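Local coordinates for fiber protein (Human adenovirus 16, PDB 3CNC) that forms the trimeric knob at the tip of the viral fibre and probably attaches the virus to host cells through the receptor CD46, at residues A[48-53]-A[75-80]; A[98-103]-A[108-113]; A[173-178]-A[183-188]. All coordinates share one frame; numbering follows the deposited sequence.

Contact 1 is small, burying 127 Å², yet mostly internal; contacts 2 and 3 bury 333 and 481 Å² and are partly open. Contacts 1 and 2 both reach the six-stranded sheet, one at the start of strand 51-60, the other at strand 112-115, with centres 19 Å apart. Contact 3 belongs to the four-stranded sheet, across the chain's centre from contact 1. Chemistry follows place: a methyl group packs against oxygens in contact 1, asparagine and lysine side chains bind backbone groups in contact 2, and a backbone ladder runs into a side-chain bond in contact 3. Contacts 2 and 3 meet where I101 CD1 lies 3.9 Å from M183 CA.

Contact 1: residues A[48-53]-A[75-80]; sequences SPDCKL and EYTNTL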
ATOM      1  N   SER A  48     -15.016 -27.368  -9.068  1.00 70.68           N
ATOM      2  CA  SER A  48     -15.040 -26.573 -10.291  1.00 70.68           C
ATOM      3  C   SER A  48     -15.120 -25.076  -9.982  1.00 70.68           C
ATOM      4  O   SER A  48     -15.862 -24.646  -9.098  1.00 70.68           O
ATOM      5  CB  SER A  48     -16.224 -26.972 -11.169  1.00 82.47           C
ATOM      6  OG  SER A  48     -17.443 -26.630 -10.536  1.00 82.47           O
ATOM      7  N   PRO A  49     -14.347 -24.269 -10.720  1.00 61.45           N
ATOM      8  CA  PRO A  49     -14.284 -22.811 -10.572  1.00 61.45           C
ATOM      9  C   PRO A  49     -15.646 -22.158 -10.483  1.00 61.45           C
ATOM     10  O   PRO A  49     -16.501 -22.383 -11.339  1.00 61.45           O
ATOM     11  CB  PRO A  49     -13.531 -22.371 -11.821  1.00 52.31           C
ATOM     12  CG  PRO A  49     -12.556 -23.478 -12.007  1.00 52.31           C
ATOM     13  CD  PRO A  49     -13.406 -24.730 -11.756  1.00 52.31           C
ATOM     14  N   ASP A  50     -15.843 -21.343  -9.453  1.00 53.72           N
ATOM     15  CA  ASP A  50     -17.108 -20.640  -9.288  1.00 53.72           C
ATOM     16  C   ASP A  50     -16.891 -19.127  -9.143  1.00 53.72           C
ATOM     17  O   ASP A  50     -17.803 -18.386  -8.779  1.00 53.72           O
ATOM     18  CB  ASP A  50     -17.879 -21.207  -8.090  1.00 79.66           C
ATOM     19  CG  ASP A  50     -17.193 -20.944  -6.773  1.00 79.66           C
ATOM     20  OD1 ASP A  50     -15.951 -20.793  -6.762  1.00 79.66           O
ATOM     21  OD2 ASP A  50     -17.900 -20.904  -5.744  1.00 79.66           O
ATOM     22  N   CYS A  51     -15.671 -18.678  -9.426  1.00 58.12           N
ATOM     23  CA  CYS A  51     -15.337 -17.252  -9.373  1.00 58.12           C
ATOM     24  C   CYS A  51     -13.967 -16.963  -9.996  1.00 58.12           C
ATOM     25  O   CYS A  51     -13.151 -17.869 -10.199  1.00 58.12           O
ATOM     26  CB  CYS A  51     -15.390 -16.718  -7.939  1.00 75.62           C
ATOM     27  SG  CYS A  51     -14.142 -17.375  -6.847  1.00 75.62           S
ATOM     28  N   LYS A  52     -13.732 -15.692 -10.310  1.00 50.02           N
ATOM     29  CA  LYS A  52     -12.484 -15.265 -10.935  1.00 50.02           C
ATOM     30  C   LYS A  52     -11.555 -14.585  -9.936  1.00 50.02           C
ATOM     31  O   LYS A  52     -11.907 -13.570  -9.339  1.00 50.02           O
ATOM     32  CB  LYS A  52     -12.788 -14.312 -12.088  1.00 64.10           C
ATOM     33  CG  LYS A  52     -13.683 -14.913 -13.146  1.00 64.10           C
ATOM     34  CD  LYS A  52     -14.306 -13.837 -14.018  1.00 64.10           C
ATOM     35  CE  LYS A  52     -15.196 -14.449 -15.098  1.00 64.10           C
ATOM     36  NZ  LYS A  52     -15.941 -13.404 -15.866  1.00 64.10           N
ATOM     37  N   LEU A  53     -10.368 -15.160  -9.763  1.00 46.37           N
ATOM     38  CA  LEU A  53      -9.371 -14.626  -8.845  1.00 46.37           C
ATOM     39  C   LEU A  53      -8.249 -13.926  -9.595  1.00 46.37           C
ATOM     40  O   LEU A  53      -7.592 -14.529 -10.448  1.00 46.37           O
ATOM     41  CB  LEU A  53      -8.750 -15.746  -8.014  1.00 49.57           C
ATOM     42  CG  LEU A  53      -7.516 -15.318  -7.201  1.00 49.57           C
ATOM     43  CD1 LEU A  53      -7.953 -14.445  -6.037  1.00 49.57           C
ATOM     44  CD2 LEU A  53      -6.782 -16.541  -6.693  1.00 49.57           C
ATOM     45  N   GLU A  75     -24.172 -18.366  -9.493  1.00 55.02           N
ATOM     46  CA  GLU A  75     -25.326 -17.965  -8.699  1.00 55.02           C
ATOM     47  C   GLU A  75     -24.994 -18.033  -7.205  1.00 55.02           C
ATOM     48  O   GLU A  75     -25.459 -17.206  -6.413  1.00 55.02           O
ATOM     49  CB  GLU A  75     -26.515 -18.869  -9.029  1.00100.31           C
ATOM     50  CG  GLU A  75     -27.831 -18.399  -8.446  1.00100.31           C
ATOM     51  CD  GLU A  75     -29.024 -19.044  -9.122  1.00100.31           C
ATOM     52  OE1 GLU A  75     -30.165 -18.749  -8.713  1.00100.31           O
ATOM     53  OE2 GLU A  75     -28.820 -19.842 -10.065  1.00100.31           O
ATOM     54  N   TYR A  76     -24.178 -19.009  -6.819  1.00 65.96           N
ATOM     55  CA  TYR A  76     -23.802 -19.133  -5.418  1.00 65.96           C
ATOM     56  C   TYR A  76     -22.992 -17.932  -4.943  1.00 65.96           C
ATOM     57  O   TYR A  76     -23.375 -17.267  -3.975  1.00 65.96           O
ATOM     58  CB  TYR A  76     -22.991 -20.409  -5.165  1.00 78.73           C
ATOM     59  CG  TYR A  76     -22.491 -20.494  -3.738  1.00 78.73           C
ATOM     60  CD1 TYR A  76     -21.136 -20.359  -3.444  1.00 78.73           C
ATOM     61  CD2 TYR A  76     -23.382 -20.654  -2.674  1.00 78.73           C
ATOM     62  CE1 TYR A  76     -20.678 -20.379  -2.128  1.00 78.73           C
ATOM     63  CE2 TYR A  76     -22.935 -20.674  -1.355  1.00 78.73           C
ATOM     64  CZ  TYR A  76     -21.583 -20.537  -1.091  1.00 78.73           C
ATOM     65  OH  TYR A  76     -21.128 -20.561   0.207  1.00 78.73           O
ATOM     66  N   THR A  77     -21.873 -17.658  -5.616  1.00 58.03           N
ATOM     67  CA  THR A  77     -21.027 -16.535  -5.227  1.00 58.03           C
ATOM     68  C   THR A  77     -21.780 -15.225  -5.380  1.00 58.03           C
ATOM     69  O   THR A  77     -21.679 -14.341  -4.526  1.00 58.03           O
ATOM     70  CB  THR A  77     -19.714 -16.434  -6.079  1.00 50.99           C
ATOM     71  OG1 THR A  77     -20.028 -16.046  -7.427  1.00 50.99           O
ATOM     72  CG2 THR A  77     -18.970 -17.765  -6.086  1.00 50.99           C
ATOM     73  N   ASN A  78     -22.556 -15.105  -6.453  1.00 53.03           N
ATOM     74  CA  ASN A  78     -23.278 -13.864  -6.695  1.00 53.03           C
ATOM     75  C   ASN A  78     -24.539 -13.692  -5.857  1.00 53.03           C
ATOM     76  O   ASN A  78     -25.323 -12.772  -6.065  1.00 53.03           O
ATOM     77  CB  ASN A  78     -23.562 -13.720  -8.192  1.00 60.20           C
ATOM     78  CG  ASN A  78     -22.271 -13.669  -9.015  1.00 60.20           C
ATOM     79  OD1 ASN A  78     -21.244 -13.176  -8.541  1.00 60.20           O
ATOM     80  ND2 ASN A  78     -22.320 -14.173 -10.243  1.00 60.20           N
ATOM     81  N   THR A  79     -24.703 -14.562  -4.875  1.00 78.68           N
ATOM     82  CA  THR A  79     -25.853 -14.496  -3.992  1.00 78.68           C
ATOM     83  C   THR A  79     -25.371 -14.278  -2.569  1.00 78.68           C
ATOM     84  O   THR A  79     -26.105 -13.758  -1.725  1.00 78.68           O
ATOM     85  CB  THR A  79     -26.664 -15.797  -4.054  1.00 83.16           C
ATOM     86  OG1 THR A  79     -27.239 -15.930  -5.357  1.00 83.16           O
ATOM     87  CG2 THR A  79     -27.769 -15.791  -3.018  1.00 83.16           C
ATOM     88  N   LEU A  80     -24.125 -14.669  -2.320  1.00 58.46           N
ATOM     89  CA  LEU A  80     -23.518 -14.552  -1.004  1.00 58.46           C
ATOM     90  C   LEU A  80     -23.837 -13.274  -0.252  1.00 58.46           C
ATOM     91  O   LEU A  80     -23.963 -13.294   0.974  1.00 58.46           O
ATOM     92  CB  LEU A  80     -21.999 -14.693  -1.112  1.00 66.55           C
ATOM     93  CG  LEU A  80     -21.458 -16.097  -1.369  1.00 66.55           C
ATOM     94  CD1 LEU A  80     -19.993 -16.007  -1.744  1.00 66.55           C
ATOM     95  CD2 LEU A  80     -21.659 -16.965  -0.129  1.00 66.55           C
TER
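T77 OG1 is held within its own loop, by a hydrogen bond with S74 O and a weak one from A73 N, and this leaves its methyl group to meet D50. D50 and C51 form a classic beta bulge opposite C40 where strand 51-60 begins, and the loop after strand 63-72 packs against it. With chi1 at 69°, OG1 sits between the backbone N and the carbonyl carbon of T77, while CG2 lies opposite that carbonyl carbon and projects at D50. The fit is tight, since T77 CG2 is 3.0 Å from D50 O and 3.3 Å from D50 OD2. One methyl group thus touches both a backbone and a side-chain oxygen of the same residue. Beyond D50 O the same methyl also meets C51 CB, 4.2 Å from T77 CG2. The carboxylate is fixed from outside the two segments: I42 N binds OD1, and K43 N binds OD2 weakly, which would help keep the charge of this buried group tolerable. Its plane is only 10° from that of the Y76 ring, and D50 OD2 approaches the ring edge, 4.0 Å from Y76 CD1.

Contact 2: residues A[98-103]-A[108-113]; sequences GQIITY and KSNLNF
N110 reaches across to Q99 and I100 with its whole carboxamide. From CB the chain swings CG to the position opposite the backbone N (chi1 -170°), which carries the amide over to segment 98-103; there N110 CG comes to rest 3.8 Å from I100 N. At the tip the two ends divide the work. N110 OD1 accepts a hydrogen bond from I100 N (2.8 Å, 159° at the hydrogen), the donor being tilted out of the carbonyl plane, and the same oxygen packs 3.3 Å from I100 CB. N110 ND2 gives a weak bond to Q99 OE1 at 3.1 Å, bent to 126°, so this end is probably held less firmly. Q99 can present OE1 because its chain folds back at chi2; its NE2 is turned to T97 O in a weak bond.

Beyond the amide, I100 CG1 approaches L111 CG at 4.4 Å, and I100 also packs on L92 and F94. At the far end K108 curls back from a backbone that points its CB away: K108 NZ donates to T102 O at 3.2 Å and also binds S105 O, so one ammonium group joins the end of 98-103 to the turn that follows. T102 CG2 lies over the backbone there, 3.5 Å from K108 O. The touching parts, 99-102 and 108-111, run nearly antiparallel, but each cross-link has a side chain on at least one side, where a sheet would pair backbone with backbone. Such is the irregular, folded-back loop that here links strand 85-94 of one sheet of the knob's beta-sandwich to strand 112-115 of the other.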
ATOM      1  N   GLY A  98       7.432 -23.230  -5.420  1.00 50.84           N
ATOM      2  CA  GLY A  98       6.498 -22.131  -5.579  1.00 50.84           C
ATOM      3  C   GLY A  98       5.365 -22.367  -6.555  1.00 50.84           C
ATOM      4  O   GLY A  98       4.710 -21.418  -6.982  1.00 50.84           O
ATOM      5  N   GLN A  99       5.136 -23.625  -6.921  1.00 53.38           N
ATOM      6  CA  GLN A  99       4.059 -23.979  -7.838  1.00 53.38           C
ATOM      7  C   GLN A  99       2.800 -24.245  -7.004  1.00 53.38           C
ATOM      8  O   GLN A  99       2.878 -24.845  -5.922  1.00 53.38           O
ATOM      9  CB  GLN A  99       4.412 -25.253  -8.613  1.00 96.64           C
ATOM     10  CG  GLN A  99       5.774 -25.246  -9.281  1.00 96.64           C
ATOM     11  CD  GLN A  99       5.857 -24.261 -10.426  1.00 96.64           C
ATOM     12  OE1 GLN A  99       5.073 -24.327 -11.370  1.00 96.64           O
ATOM     13  NE2 GLN A  99       6.815 -23.344 -10.352  1.00 96.64           N
ATOM     14  N   ILE A 100       1.650 -23.801  -7.498  1.00 54.55           N
ATOM     15  CA  ILE A 100       0.389 -24.027  -6.796  1.00 54.55           C
ATOM     16  C   ILE A 100       0.042 -25.517  -6.742  1.00 54.55           C
ATOM     17  O   ILE A 100       0.218 -26.246  -7.720  1.00 54.55           O
ATOM     18  CB  ILE A 100      -0.779 -23.285  -7.497  1.00 57.33           C
ATOM     19  CG1 ILE A 100      -0.796 -21.816  -7.079  1.00 57.33           C
ATOM     20  CG2 ILE A 100      -2.102 -23.927  -7.148  1.00 57.33           C
ATOM     21  CD1 ILE A 100      -1.206 -21.598  -5.620  1.00 57.33           C
ATOM     22  N   ILE A 101      -0.425 -25.983  -5.589  1.00 53.75           N
ATOM     23  CA  ILE A 101      -0.838 -27.374  -5.473  1.00 53.75           C
ATOM     24  C   ILE A 101      -2.361 -27.264  -5.520  1.00 53.75           C
ATOM     25  O   ILE A 101      -3.010 -26.965  -4.522  1.00 53.75           O
ATOM     26  CB  ILE A 101      -0.377 -28.004  -4.142  1.00 55.53           C
ATOM     27  CG1 ILE A 101       1.162 -28.039  -4.089  1.00 55.53           C
ATOM     28  CG2 ILE A 101      -0.939 -29.421  -4.022  1.00 55.53           C
ATOM     29  CD1 ILE A 101       1.745 -28.420  -2.727  1.00 55.53           C
ATOM     30  N   THR A 102      -2.918 -27.488  -6.703  1.00 46.61           N
ATOM     31  CA  THR A 102      -4.356 -27.347  -6.922  1.00 46.61           C
ATOM     32  C   THR A 102      -5.333 -28.100  -6.031  1.00 46.61           C
ATOM     33  O   THR A 102      -6.307 -27.512  -5.565  1.00 46.61           O
ATOM     34  CB  THR A 102      -4.711 -27.639  -8.395  1.00 54.53           C
ATOM     35  OG1 THR A 102      -4.200 -28.925  -8.767  1.00 54.53           O
ATOM     36  CG2 THR A 102      -4.094 -26.579  -9.309  1.00 54.53           C
ATOM     37  N   TYR A 103      -5.096 -29.380  -5.769  1.00 58.52           N
ATOM     38  CA  TYR A 103      -6.047 -30.122  -4.946  1.00 58.52           C
ATOM     39  C   TYR A 103      -6.119 -29.607  -3.515  1.00 58.52           C
ATOM     40  O   TYR A 103      -7.028 -29.966  -2.764  1.00 58.52           O
ATOM     41  CB  TYR A 103      -5.726 -31.623  -4.967  1.00 79.95           C
ATOM     42  CG  TYR A 103      -4.682 -32.076  -3.977  1.00 79.95           C
ATOM     43  CD1 TYR A 103      -5.016 -32.310  -2.640  1.00 79.95           C
ATOM     44  CD2 TYR A 103      -3.359 -32.274  -4.374  1.00 79.95           C
ATOM     45  CE1 TYR A 103      -4.057 -32.734  -1.719  1.00 79.95           C
ATOM     46  CE2 TYR A 103      -2.387 -32.694  -3.462  1.00 79.95           C
ATOM     47  CZ  TYR A 103      -2.742 -32.923  -2.136  1.00 79.95           C
ATOM     48  OH  TYR A 103      -1.786 -33.342  -1.234  1.00 79.95           O
ATOM     49  N   LYS A 108      -7.548 -23.144  -9.021  1.00 58.76           N
ATOM     50  CA  LYS A 108      -7.398 -24.385  -9.776  1.00 58.76           C
ATOM     51  C   LYS A 108      -6.498 -24.387 -10.996  1.00 58.76           C
ATOM     52  O   LYS A 108      -6.373 -25.403 -11.670  1.00 58.76           O
ATOM     53  CB  LYS A 108      -8.774 -24.925 -10.161  1.00 53.79           C
ATOM     54  CG  LYS A 108      -9.695 -25.121  -8.966  1.00 53.79           C
ATOM     55  CD  LYS A 108      -9.076 -26.044  -7.915  1.00 53.79           C
ATOM     56  CE  LYS A 108     -10.015 -26.223  -6.717  1.00 53.79           C
ATOM     57  NZ  LYS A 108      -9.488 -27.206  -5.716  1.00 53.79           N
ATOM     58  N   SER A 109      -5.881 -23.257 -11.304  1.00 61.30           N
ATOM     59  CA  SER A 109      -4.950 -23.209 -12.421  1.00 61.30           C
ATOM     60  C   SER A 109      -3.685 -22.566 -11.856  1.00 61.30           C
ATOM     61  O   SER A 109      -3.766 -21.597 -11.094  1.00 61.30           O
ATOM     62  CB  SER A 109      -5.528 -22.401 -13.591  1.00 69.47           C
ATOM     63  OG  SER A 109      -6.148 -21.215 -13.144  1.00 69.47           O
ATOM     64  N   ASN A 110      -2.523 -23.117 -12.193  1.00 63.41           N
ATOM     65  CA  ASN A 110      -1.268 -22.581 -11.671  1.00 63.41           C
ATOM     66  C   ASN A 110      -0.980 -21.178 -12.200  1.00 63.41           C
ATOM     67  O   ASN A 110      -1.398 -20.813 -13.299  1.00 63.41           O
ATOM     68  CB  ASN A 110      -0.096 -23.530 -11.992  1.00 80.62           C
ATOM     69  CG  ASN A 110       1.203 -23.144 -11.260  1.00 80.62           C
ATOM     70  OD1 ASN A 110       1.200 -22.851 -10.057  1.00 80.62           O
ATOM     71  ND2 ASN A 110       2.318 -23.156 -11.988  1.00 80.62           N
ATOM     72  N   LEU A 111      -0.289 -20.389 -11.385  1.00 46.25           N
ATOM     73  CA  LEU A 111       0.082 -19.027 -11.742  1.00 46.25           C
ATOM     74  C   LEU A 111       1.235 -19.145 -12.724  1.00 46.25           C
ATOM     75  O   LEU A 111       1.771 -20.230 -12.918  1.00 46.25           O
ATOM     76  CB  LEU A 111       0.561 -18.266 -10.498  1.00 49.82           C
ATOM     77  CG  LEU A 111      -0.393 -18.098  -9.310  1.00 49.82           C
ATOM     78  CD1 LEU A 111       0.406 -17.655  -8.087  1.00 49.82           C
ATOM     79  CD2 LEU A 111      -1.490 -17.081  -9.641  1.00 49.82           C
ATOM     80  N   ASN A 112       1.609 -18.039 -13.356  1.00 46.94           N
ATOM     81  CA  ASN A 112       2.738 -18.061 -14.268  1.00 46.94           C
ATOM     82  C   ASN A 112       3.252 -16.644 -14.482  1.00 46.94           C
ATOM     83  O   ASN A 112       2.708 -15.700 -13.914  1.00 46.94           O
ATOM     84  CB  ASN A 112       2.355 -18.715 -15.592  1.00 53.96           C
ATOM     85  CG  ASN A 112       3.506 -19.494 -16.201  1.00 53.96           C
ATOM     86  OD1 ASN A 112       4.568 -18.938 -16.488  1.00 53.96           O
ATOM     87  ND2 ASN A 112       3.304 -20.789 -16.398  1.00 53.96           N
ATOM     88  N   PHE A 113       4.297 -16.487 -15.285  1.00 47.67           N
ATOM     89  CA  PHE A 113       4.884 -15.173 -15.512  1.00 47.67           C
ATOM     90  C   PHE A 113       4.048 -14.266 -16.385  1.00 47.67           C
ATOM     91  O   PHE A 113       3.091 -14.700 -17.016  1.00 47.67           O
ATOM     92  CB  PHE A 113       6.279 -15.322 -16.119  1.00 58.27           C
ATOM     93  CG  PHE A 113       7.238 -16.052 -15.234  1.00 58.27           C
ATOM     94  CD1 PHE A 113       8.111 -16.995 -15.762  1.00 58.27           C
ATOM     95  CD2 PHE A 113       7.258 -15.811 -13.863  1.00 58.27           C
ATOM     96  CE1 PHE A 113       8.988 -17.694 -14.936  1.00 58.27           C
ATOM     97  CE2 PHE A 113       8.131 -16.505 -13.030  1.00 58.27           C
ATOM     98  CZ  PHE A 113       8.996 -17.448 -13.567  1.00 58.27           C
TER

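Contact 3: residues A[173-178]-A[183-188]; sequences TLNRRM and MAYAMN
L174 and M187 lie side by side and point the same way, L174 CD2 being 4.1 Å from M187 CG. They form a non-hydrogen-bonded antiparallel pair, and M187 continues onto L55 and L57 of strand 51-60, so their side faces the other sheet across the sandwich core. On the reverse face T173 and N188 set CB against CB at 4.1 Å. These two are a hydrogen-bonded pair: T173 N reaches N188 O at 2.7 Å, and N188 N returns the bond to T173 O. This is the end of the beta hairpin made by strands 165-174 and 185-194, and its ladder does not stop with the regular strand. N175 still donates its N to A186 O (2.7 Å), and its side chain then takes the place of a backbone carbonyl. With CG opposite its own carbonyl carbon (chi1 -54°), N175 OD1 accepts from A186 N at 2.9 Å, in the carbonyl plane, 165° at the hydrogen. That oxygen also stands at the edge of the Y185 ring, near the ring plane, while ND2 is held by P132 O and Y137 O. Nearby A184 and Y185 both face F94 in a classic beta bulge. Toward the turn, M183 and M178 pass at a slant, M183 CG lying 4.2 Å from M178 CG. The extended M183 chain brings M183 CE to 3.7 Å from M178 CA.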
ATOM      1  N   THR A 173      -2.921 -14.677   5.588  1.00 45.67           N
ATOM      2  CA  THR A 173      -2.123 -15.539   6.439  1.00 45.67           C
ATOM      3  C   THR A 173      -0.969 -16.064   5.601  1.00 45.67           C
ATOM      4  O   THR A 173      -1.185 -16.579   4.506  1.00 45.67           O
ATOM      5  CB  THR A 173      -2.934 -16.731   6.972  1.00 48.09           C
ATOM      6  OG1 THR A 173      -4.142 -16.257   7.580  1.00 48.09           O
ATOM      7  CG2 THR A 173      -2.113 -17.499   8.016  1.00 48.09           C
ATOM      8  N   LEU A 174       0.254 -15.918   6.101  1.00 42.62           N
ATOM      9  CA  LEU A 174       1.422 -16.396   5.362  1.00 42.62           C
ATOM     10  C   LEU A 174       2.059 -17.592   6.089  1.00 42.62           C
ATOM     11  O   LEU A 174       2.324 -17.516   7.287  1.00 42.62           O
ATOM     12  CB  LEU A 174       2.448 -15.265   5.206  1.00 44.91           C
ATOM     13  CG  LEU A 174       1.971 -13.940   4.579  1.00 44.91           C
ATOM     14  CD1 LEU A 174       3.071 -12.900   4.643  1.00 44.91           C
ATOM     15  CD2 LEU A 174       1.558 -14.161   3.141  1.00 44.91           C
ATOM     16  N   ASN A 175       2.280 -18.683   5.359  1.00 63.39           N
ATOM     17  CA  ASN A 175       2.900 -19.886   5.906  1.00 63.39           C
ATOM     18  C   ASN A 175       2.585 -20.210   7.353  1.00 63.39           C
ATOM     19  O   ASN A 175       3.523 -20.323   8.138  1.00 63.39           O
ATOM     20  CB  ASN A 175       4.428 -19.797   5.895  1.00 47.59           C
ATOM     21  CG  ASN A 175       4.999 -19.476   4.561  1.00 47.59           C
ATOM     22  OD1 ASN A 175       4.519 -19.949   3.537  1.00 47.59           O
ATOM     23  ND2 ASN A 175       6.073 -18.691   4.563  1.00 47.59           N
ATOM     24  N   ARG A 176       1.347 -20.372   7.777  1.00 62.18           N
ATOM     25  CA  ARG A 176       1.258 -20.683   9.198  1.00 62.18           C
ATOM     26  C   ARG A 176       1.024 -22.165   9.445  1.00 62.18           C
ATOM     27  O   ARG A 176       1.496 -22.725  10.438  1.00 62.18           O
ATOM     28  CB  ARG A 176       0.188 -19.851   9.894  1.00 66.75           C
ATOM     29  CG  ARG A 176       0.631 -19.471  11.287  1.00 66.75           C
ATOM     30  CD  ARG A 176      -0.467 -18.857  12.120  1.00 66.75           C
ATOM     31  NE  ARG A 176      -1.497 -19.826  12.451  1.00 66.75           N
ATOM     32  CZ  ARG A 176      -2.276 -19.731  13.518  1.00 66.75           C
ATOM     33  NH1 ARG A 176      -2.129 -18.713  14.351  1.00 66.75           N
ATOM     34  NH2 ARG A 176      -3.203 -20.647  13.749  1.00 66.75           N
ATOM     35  N   ARG A 177       0.309 -22.803   8.523  1.00 55.94           N
ATOM     36  CA  ARG A 177       0.031 -24.220   8.635  1.00 55.94           C
ATOM     37  C   ARG A 177       0.308 -24.923   7.323  1.00 55.94           C
ATOM     38  O   ARG A 177       0.025 -24.393   6.246  1.00 55.94           O
ATOM     39  CB  ARG A 177      -1.441 -24.476   8.999  1.00 82.55           C
ATOM     40  CG  ARG A 177      -1.893 -24.019  10.376  1.00 82.55           C
ATOM     41  CD  ARG A 177      -3.313 -24.529  10.646  1.00 82.55           C
ATOM     42  NE  ARG A 177      -3.980 -23.853  11.762  1.00 82.55           N
ATOM     43  CZ  ARG A 177      -3.688 -24.027  13.051  1.00 82.55           C
ATOM     44  NH1 ARG A 177      -2.727 -24.869  13.416  1.00 82.55           N
ATOM     45  NH2 ARG A 177      -4.363 -23.355  13.982  1.00 82.55           N
ATOM     46  N   MET A 178       0.886 -26.112   7.412  1.00 51.59           N
ATOM     47  CA  MET A 178       1.100 -26.910   6.221  1.00 51.59           C
ATOM     48  C   MET A 178      -0.071 -27.891   6.249  1.00 51.59           C
ATOM     49  O   MET A 178      -0.596 -28.204   7.326  1.00 51.59           O
ATOM     50  CB  MET A 178       2.437 -27.631   6.267  1.00 85.45           C
ATOM     51  CG  MET A 178       3.452 -26.973   5.377  1.00 85.45           C
ATOM     52  SD  MET A 178       4.983 -27.872   5.375  1.00 85.45           S
ATOM     53  CE  MET A 178       5.983 -26.861   6.502  1.00 85.45           C
ATOM     54  N   MET A 183       3.793 -29.832   0.627  1.00 57.65           N
ATOM     55  CA  MET A 183       3.559 -28.399   0.751  1.00 57.65           C
ATOM     56  C   MET A 183       4.723 -27.670   1.407  1.00 57.65           C
ATOM     57  O   MET A 183       5.220 -28.106   2.435  1.00 57.65           O
ATOM     58  CB  MET A 183       2.287 -28.176   1.559  1.00 53.49           C
ATOM     59  CG  MET A 183       1.793 -26.761   1.572  1.00 53.49           C
ATOM     60  SD  MET A 183       0.190 -26.744   2.353  1.00 53.49           S
ATOM     61  CE  MET A 183       0.138 -25.108   3.097  1.00 53.49           C
ATOM     62  N   ALA A 184       5.141 -26.552   0.813  1.00 54.93           N
ATOM     63  CA  ALA A 184       6.256 -25.763   1.336  1.00 54.93           C
ATOM     64  C   ALA A 184       5.863 -24.340   1.738  1.00 54.93           C
ATOM     65  O   ALA A 184       6.513 -23.728   2.594  1.00 54.93           O
ATOM     66  CB  ALA A 184       7.380 -25.715   0.303  1.00 60.44           C
ATOM     67  N   TYR A 185       4.805 -23.808   1.128  1.00 51.51           N
ATOM     68  CA  TYR A 185       4.365 -22.450   1.445  1.00 51.51           C
ATOM     69  C   TYR A 185       2.867 -22.318   1.454  1.00 51.51           C
ATOM     70  O   TYR A 185       2.165 -23.097   0.813  1.00 51.51           O
ATOM     71  CB  TYR A 185       4.927 -21.455   0.436  1.00 48.97           C
ATOM     72  CG  TYR A 185       6.407 -21.591   0.242  1.00 48.97           C
ATOM     73  CD1 TYR A 185       6.923 -22.441  -0.733  1.00 48.97           C
ATOM     74  CD2 TYR A 185       7.298 -20.922   1.081  1.00 48.97           C
ATOM     75  CE1 TYR A 185       8.292 -22.626  -0.866  1.00 48.97           C
ATOM     76  CE2 TYR A 185       8.673 -21.101   0.960  1.00 48.97           C
ATOM     77  CZ  TYR A 185       9.162 -21.953  -0.013  1.00 48.97           C
ATOM     78  OH  TYR A 185      10.518 -22.137  -0.132  1.00 48.97           O
ATOM     79  N   ALA A 186       2.380 -21.314   2.174  1.00 47.57           N
ATOM     80  CA  ALA A 186       0.952 -21.068   2.249  1.00 47.57           C
ATOM     81  C   ALA A 186       0.664 -19.582   2.222  1.00 47.57           C
ATOM     82  O   ALA A 186       1.424 -18.779   2.768  1.00 47.57           O
ATOM     83  CB  ALA A 186       0.357 -21.689   3.530  1.00 28.22           C
ATOM     84  N   MET A 187      -0.455 -19.231   1.598  1.00 50.14           N
ATOM     85  CA  MET A 187      -0.898 -17.844   1.506  1.00 50.14           C
ATOM     86  C   MET A 187      -2.424 -17.851   1.490  1.00 50.14           C
ATOM     87  O   MET A 187      -3.030 -18.239   0.501  1.00 50.14           O
ATOM     88  CB  MET A 187      -0.347 -17.206   0.230  1.00 57.73           C
ATOM     89  CG  MET A 187      -0.626 -15.717   0.104  1.00 57.73           C
ATOM     90  SD  MET A 187       0.400 -14.958  -1.182  1.00 57.73           S
ATOM     91  CE  MET A 187      -0.652 -15.016  -2.534  1.00 57.73           C
ATOM     92  N   ASN A 188      -3.047 -17.435   2.584  1.00 58.99           N
ATOM     93  CA  ASN A 188      -4.504 -17.428   2.654  1.00 58.99           C
ATOM     94  C   ASN A 188      -5.104 -16.043   2.765  1.00 58.99           C
ATOM     95  O   ASN A 188      -4.575 -15.173   3.461  1.00 58.99           O
ATOM     96  CB  ASN A 188      -4.998 -18.270   3.835  1.00 52.81           C
ATOM     97  CG  ASN A 188      -4.550 -19.705   3.740  1.00 52.81           C
ATOM     98  OD1 ASN A 188      -4.173 -20.173   2.667  1.00 52.81           O
ATOM     99  ND2 ASN A 188      -4.596 -20.420   4.855  1.00 52.81           N
TER